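Local coordinates for xylose isomerase domain protein TIM barrel (PDB 3TVA) that binds magnesium at the mouth of a xylose isomerase-like TIM barrel and probably acts as an isomerase, at residues A[11-16]-A[279-284]; A[209-214]-A[255-260]. All coordinates share one frame; numbering follows the deposited sequence.

Contact 1. Residues A[11-16]-A[279-284]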
loop_
_atom_site.group_PDB
_atom_site.type_symbol
_atom_site.label_atom_id
_atom_site.label_comp_id
_atom_site.label_asym_id
_atom_site.label_seq_id
_atom_site.Cartn_x
_atom_site.Cartn_y
_atom_site.Cartn_z
ATOM N N TRP A 11 -1.615 -4.836 16.486
ATOM C CA TRP A 11 -2.641 -4.571 15.483
ATOM C C TRP A 11 -3.452 -3.292 15.728
ATOM O O TRP A 11 -4.675 -3.335 15.677
ATOM C CB TRP A 11 -3.591 -5.778 15.395
ATOM C CG TRP A 11 -2.993 -6.974 14.702
ATOM C CD1 TRP A 11 -1.732 -7.075 14.173
ATOM C CD2 TRP A 11 -3.637 -8.228 14.445
ATOM N NE1 TRP A 11 -1.552 -8.319 13.613
ATOM C CE2 TRP A 11 -2.710 -9.041 13.755
ATOM C CE3 TRP A 11 -4.912 -8.738 14.721
ATOM C CZ2 TRP A 11 -3.012 -10.337 13.345
ATOM C CZ3 TRP A 11 -5.209 -10.031 14.322
ATOM C CH2 TRP A 11 -4.260 -10.819 13.645
ATOM N N PRO A 12 -2.779 -2.148 15.980
ATOM C CA PRO A 12 -3.602 -0.931 16.043
ATOM C C PRO A 12 -4.277 -0.750 14.690
ATOM O O PRO A 12 -3.684 -1.084 13.670
ATOM C CB PRO A 12 -2.577 0.186 16.279
ATOM C CG PRO A 12 -1.289 -0.347 15.686
ATOM C CD PRO A 12 -1.335 -1.847 15.967
ATOM N N ILE A 13 -5.527 -0.322 14.683
ATOM C CA ILE A 13 -6.237 -0.147 13.423
ATOM C C ILE A 13 -5.896 1.204 12.783
ATOM O O ILE A 13 -5.586 2.174 13.477
ATOM C CB ILE A 13 -7.749 -0.426 13.580
ATOM C CG1 ILE A 13 -7.967 -1.944 13.605
ATOM C CG2 ILE A 13 -8.554 0.160 12.429
ATOM C CD1 ILE A 13 -8.574 -2.456 14.850
ATOM N N GLY A 14 -5.931 1.263 11.459
ATOM C CA GLY A 14 -5.607 2.492 10.776
ATOM C C GLY A 14 -6.483 2.621 9.562
ATOM O O GLY A 14 -7.228 1.697 9.216
ATOM N N VAL A 15 -6.462 3.802 8.960
ATOM C CA VAL A 15 -7.136 3.998 7.690
ATOM C C VAL A 15 -6.173 4.674 6.731
ATOM O O VAL A 15 -5.234 5.365 7.143
ATOM C CB VAL A 15 -8.445 4.826 7.815
ATOM C CG1 VAL A 15 -9.426 4.146 8.787
ATOM C CG2 VAL A 15 -8.137 6.250 8.255
ATOM N N PHE A 16 -6.394 4.446 5.445
ATOM C CA PHE A 16 -5.544 5.018 4.427
ATOM C C PHE A 16 -6.134 6.390 4.108
ATOM O O PHE A 16 -7.301 6.496 3.758
ATOM C CB PHE A 16 -5.487 4.093 3.200
ATOM C CG PHE A 16 -4.522 4.547 2.155
ATOM C CD1 PHE A 16 -3.250 3.999 2.084
ATOM C CD2 PHE A 16 -4.879 5.532 1.246
ATOM C CE1 PHE A 16 -2.344 4.424 1.121
ATOM C CE2 PHE A 16 -3.976 5.963 0.273
ATOM C CZ PHE A 16 -2.709 5.397 0.213
ATOM N N LEU A 279 -15.563 -4.956 12.296
ATOM C CA LEU A 279 -15.135 -6.309 11.948
ATOM C C LEU A 279 -13.701 -6.617 12.422
ATOM O O LEU A 279 -13.440 -7.672 13.012
ATOM C CB LEU A 279 -15.243 -6.512 10.438
ATOM C CG LEU A 279 -14.731 -7.865 9.956
ATOM C CD1 LEU A 279 -15.667 -8.972 10.457
ATOM C CD2 LEU A 279 -14.600 -7.904 8.443
ATOM N N LEU A 280 -12.770 -5.699 12.174
ATOM C CA LEU A 280 -11.373 -5.941 12.542
ATOM C C LEU A 280 -11.177 -5.911 14.051
ATOM O O LEU A 280 -10.323 -6.623 14.593
ATOM C CB LEU A 280 -10.439 -4.928 11.874
ATOM C CG LEU A 280 -10.328 -5.027 10.349
ATOM C CD1 LEU A 280 -9.494 -3.888 9.797
ATOM C CD2 LEU A 280 -9.724 -6.370 9.938
ATOM N N THR A 281 -11.966 -5.083 14.729
ATOM C CA THR A 281 -11.866 -4.961 16.178
ATOM C C THR A 281 -12.291 -6.277 16.842
ATOM O O THR A 281 -11.652 -6.731 17.790
ATOM C CB THR A 281 -12.705 -3.773 16.691
ATOM O OG1 THR A 281 -12.157 -2.554 16.167
ATOM C CG2 THR A 281 -12.714 -3.703 18.213
ATOM N N GLY A 282 -13.357 -6.886 16.327
ATOM C CA GLY A 282 -13.805 -8.187 16.807
ATOM C C GLY A 282 -12.791 -9.283 16.503
ATOM O O GLY A 282 -12.510 -10.130 17.347
ATOM N N LEU A 283 -12.223 -9.276 15.299
ATOM C CA LEU A 283 -11.250 -10.313 14.955
ATOM C C LEU A 283 -9.955 -10.147 15.754
ATOM O O LEU A 283 -9.350 -11.133 16.179
ATOM C CB LEU A 283 -10.966 -10.340 13.446
ATOM C CG LEU A 283 -12.118 -10.821 12.547
ATOM C CD1 LEU A 283 -11.775 -10.571 11.081
ATOM C CD2 LEU A 283 -12.434 -12.299 12.782
ATOM N N ARG A 284 -9.540 -8.900 15.976
ATOM C CA ARG A 284 -8.370 -8.643 16.805
ATOM C C ARG A 284 -8.573 -9.177 18.213
ATOM O O ARG A 284 -7.676 -9.787 18.779
ATOM C CB ARG A 284 -8.050 -7.146 16.877
ATOM C CG ARG A 284 -6.782 -6.824 17.679
ATOM C CD ARG A 284 -6.485 -5.323 17.638
ATOM N NE ARG A 284 -7.508 -4.573 18.364
ATOM C CZ ARG A 284 -7.655 -3.250 18.323
ATOM N NH1 ARG A 284 -6.839 -2.510 17.574
ATOM N NH2 ARG A 284 -8.621 -2.663 19.034
HETATM O O HOH W 1 -6.838 0.492 17.516
#
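W11 and I13 face L280 and R284 where the opening strand of the TIM barrel meets its closing helix: strand 13-16 and helix 279-284 run nearly antiparallel, at 150°, with axes 10.4 Å apart at closest approach. The last helix thus packs back against the first strand, on the outer wall of the barrel. R284 carries the polar part of the contact. Its CG stands anti to the backbone N (chi1 -177°) and the chain turns at chi3, which carries the guanidinium back to the strand. There NH1 donates to W11 O over 3.0 Å in a nearly straight bond (164° at the hydrogen). The acceptor lies in the guanidinium plane, whereas the donor sits above the carbonyl plane. On the way the aliphatic part passes the indole: R284 CD is 3.7 Å from W11 CB, and R284 CG comes to the ring edge at CE3. The indole NE1 is turned elsewhere, bonded to Y252 O. I13 lays its CD1 over one face of the guanidinium, 3.7 Å from R284 CZ, while its CG1 packs on L280 CB at 4.2 Å. Were R284 replaced by alanine, W11 O would probably lose this donor and a gap would be likely to open beside the indole edge and I13 CD1. Helix 240-249 adds L244 against W11 and L280, and I258 of the adjacent strand backs I13. One water completes the polar edge, accepting from I13 N at 3.2 Å and from R284 NH1 at 3.0 Å.

Contact 2. Residues A[209-214]-A[255-260]; sequences SIHCKD and PLTIER. With MG (magnesium ion), chain C; GOL (glycerol), chain E.
H211 from strand 209-212 and E259 from just past the end of strand 256-258 reach one magnesium ion, H211 through ND1 and E259 through OE1, each at 2.5 Å. E158 and D184 supply the other protein ligands, so this pair forms one side of the metal site at the barrel mouth. The ring and carboxylate planes are 59° apart, and the two groups converge on the ion from different directions. E259 is extended, CG anti to the backbone N (chi1 -176°), which sends the carboxylate out to the metal; its second oxygen, OE2, accepts from O2 of a glycerol, probably from the crystallisation liquor, at 2.8 Å. H211 NE2 is held by Q39 OE1, a second-shell bond that helps fix the rotation of the imidazole.

The tightly packed part is the backbone pairing. C212 N donates to T257 O at 2.7 Å and E259 N to C212 O at 3.1 Å, both nearly straight, and H211 CA adds a CA-H...O contact to T257 O. On the sheet face bearing I210, C212, L256 and I258, I210 CD1 meets L256 CD2 at 3.6 Å and C212 SG rests on L256 CB.

The strands part toward their beginnings, where a water bridges instead: it accepts from I210 N and T257 OG1 and donates to P255 O. At the ligand end K213 crosses E259 obliquely, its CE 3.0 Å from E259 OE1, while its NZ has D184 as the stronger partner and a weak bond to glycerol O3.

Outside the barrel, L280 of helix 266-287 packs on C212, and helix 240-249 touches I210 through Y243 and L247; strand 13-18 flanks strand 256-258.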
loop_
_atom_site.group_PDB
_atom_site.type_symbol
_atom_site.label_atom_id
_atom_site.label_comp_id
_atom_site.label_asym_id
_atom_site.label_seq_id
_atom_site.Cartn_x
_atom_site.Cartn_y
_atom_site.Cartn_z
ATOM N N SER A 209 4.060 -4.008 6.341
ATOM C CA SER A 209 2.828 -3.257 6.595
ATOM C C SER A 209 1.743 -3.901 5.767
ATOM O O SER A 209 2.041 -4.667 4.858
ATOM C CB SER A 209 2.964 -1.755 6.281
ATOM O OG SER A 209 3.270 -1.538 4.913
ATOM N N ILE A 210 0.482 -3.629 6.065
ATOM C CA ILE A 210 -0.572 -4.295 5.303
ATOM C C ILE A 210 -1.761 -3.389 5.058
ATOM O O ILE A 210 -1.972 -2.418 5.777
ATOM C CB ILE A 210 -1.101 -5.566 6.016
ATOM C CG1 ILE A 210 -1.829 -5.184 7.295
ATOM C CG2 ILE A 210 0.038 -6.579 6.332
ATOM C CD1 ILE A 210 -3.182 -5.818 7.412
ATOM N N HIS A 211 -2.538 -3.729 4.033
ATOM C CA HIS A 211 -3.838 -3.130 3.826
ATOM C C HIS A 211 -4.930 -4.167 4.042
ATOM O O HIS A 211 -4.792 -5.331 3.641
ATOM C CB HIS A 211 -3.915 -2.498 2.432
ATOM C CG HIS A 211 -3.086 -1.258 2.307
ATOM N ND1 HIS A 211 -2.761 -0.687 1.099
ATOM C CD2 HIS A 211 -2.505 -0.480 3.255
ATOM C CE1 HIS A 211 -2.008 0.379 1.296
ATOM N NE2 HIS A 211 -1.841 0.532 2.598
ATOM N N CYS A 212 -5.995 -3.756 4.720
ATOM C CA CYS A 212 -7.173 -4.588 4.830
ATOM C C CYS A 212 -8.179 -4.069 3.832
ATOM O O CYS A 212 -8.749 -2.990 4.008
ATOM C CB CYS A 212 -7.759 -4.532 6.242
ATOM S SG CYS A 212 -6.662 -5.321 7.441
ATOM N N LYS A 213 -8.383 -4.856 2.783
ATOM C CA LYS A 213 -9.275 -4.491 1.694
ATOM C C LYS A 213 -9.830 -5.807 1.156
ATOM O O LYS A 213 -9.195 -6.854 1.308
ATOM C CB LYS A 213 -8.510 -3.730 0.605
ATOM C CG LYS A 213 -9.433 -3.064 -0.405
ATOM C CD LYS A 213 -8.844 -3.031 -1.801
ATOM C CE LYS A 213 -7.729 -2.068 -1.917
ATOM N NZ LYS A 213 -6.799 -2.413 -3.050
ATOM N N ASP A 214 -11.006 -5.775 0.535
ATOM C CA ASP A 214 -11.634 -7.016 0.072
ATOM C C ASP A 214 -12.082 -6.885 -1.386
ATOM O O ASP A 214 -12.310 -5.775 -1.878
ATOM C CB ASP A 214 -12.832 -7.366 0.968
ATOM C CG ASP A 214 -13.098 -8.878 1.059
ATOM O OD1 ASP A 214 -12.569 -9.659 0.232
ATOM O OD2 ASP A 214 -13.857 -9.282 1.965
ATOM N N PRO A 255 0.305 -2.268 12.280
ATOM C CA PRO A 255 -1.038 -1.712 12.075
ATOM C C PRO A 255 -1.848 -2.479 11.036
ATOM O O PRO A 255 -1.298 -3.020 10.064
ATOM C CB PRO A 255 -0.757 -0.285 11.568
ATOM C CG PRO A 255 0.605 0.046 12.102
ATOM C CD PRO A 255 1.368 -1.268 12.061
ATOM N N LEU A 256 -3.156 -2.521 11.238
ATOM C CA LEU A 256 -4.050 -3.054 10.222
ATOM C C LEU A 256 -4.673 -1.849 9.546
ATOM O O LEU A 256 -5.570 -1.212 10.101
ATOM C CB LEU A 256 -5.147 -3.894 10.885
ATOM C CG LEU A 256 -4.710 -5.069 11.779
ATOM C CD1 LEU A 256 -5.922 -5.722 12.472
ATOM C CD2 LEU A 256 -3.929 -6.109 10.972
ATOM N N THR A 257 -4.250 -1.563 8.320
ATOM C CA THR A 257 -4.672 -0.332 7.688
ATOM C C THR A 257 -5.795 -0.600 6.699
ATOM O O THR A 257 -5.591 -1.221 5.652
ATOM C CB THR A 257 -3.510 0.393 6.972
ATOM O OG1 THR A 257 -2.392 0.517 7.861
ATOM C CG2 THR A 257 -3.963 1.787 6.506
ATOM N N ILE A 258 -6.981 -0.119 7.044
ATOM C CA ILE A 258 -8.147 -0.275 6.197
ATOM C C ILE A 258 -8.042 0.632 4.979
ATOM O O ILE A 258 -7.810 1.840 5.091
ATOM C CB ILE A 258 -9.443 0.100 6.943
ATOM C CG1 ILE A 258 -9.552 -0.657 8.262
ATOM C CG2 ILE A 258 -10.653 -0.158 6.065
ATOM C CD1 ILE A 258 -10.583 -0.051 9.228
ATOM N N GLU A 259 -8.228 0.045 3.810
ATOM C CA GLU A 259 -8.275 0.820 2.591
ATOM C C GLU A 259 -9.579 0.538 1.865
ATOM O O GLU A 259 -9.895 -0.615 1.598
ATOM C CB GLU A 259 -7.102 0.471 1.683
ATOM C CG GLU A 259 -7.069 1.350 0.438
ATOM C CD GLU A 259 -5.884 1.026 -0.440
ATOM O OE1 GLU A 259 -5.726 -0.159 -0.760
ATOM O OE2 GLU A 259 -5.107 1.942 -0.781
ATOM N N ARG A 260 -10.361 1.575 1.585
ATOM C CA ARG A 260 -11.550 1.393 0.759
ATOM C C ARG A 260 -11.576 2.499 -0.266
ATOM O O ARG A 260 -11.834 3.669 0.083
ATOM C CB ARG A 260 -12.794 1.475 1.639
ATOM C CG ARG A 260 -14.107 1.314 0.901
ATOM C CD ARG A 260 -14.543 -0.145 0.827
ATOM N NE ARG A 260 -15.816 -0.271 0.125
ATOM C CZ ARG A 260 -15.934 -0.444 -1.188
ATOM N NH1 ARG A 260 -14.846 -0.515 -1.958
ATOM N NH2 ARG A 260 -17.144 -0.538 -1.734
HETATM MG MG MG C . -3.555 -1.246 -1.162
HETATM C C1 GOL E . -2.262 3.038 -3.460
HETATM O O1 GOL E . -1.935 2.939 -4.825
HETATM C C2 GOL E . -3.117 1.845 -3.029
HETATM O O2 GOL E . -2.602 1.288 -1.837
HETATM C C3 GOL E . -3.258 0.775 -4.111
HETATM O O3 GOL E . -4.151 -0.247 -3.704
HETATM O O HOH W 2 -0.366 -1.370 8.007
#

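How the contacts relate
Contacts 1 and 2, with centres 8 Å apart, share the sheet in which the first and last barrel strands pair. G14 of segment 11-16 probably hydrogen-bonds to L256 and I258, the residues flanking T257: G14 N to L256 O and G14 O to I258 N, each 2.8 Å. Strand 256-258 leads in sequence to helix 266-287, so the helix of contact 1 follows the strand of contact 2 and packs back on it, L280 CD1 lying 3.6 Å from I258 CG1. The metal belongs to contact 2; the side chain of L280 is about 13 Å from magnesium and about 9 Å from that of H211, placing contact 1 behind the site, in the outer layer.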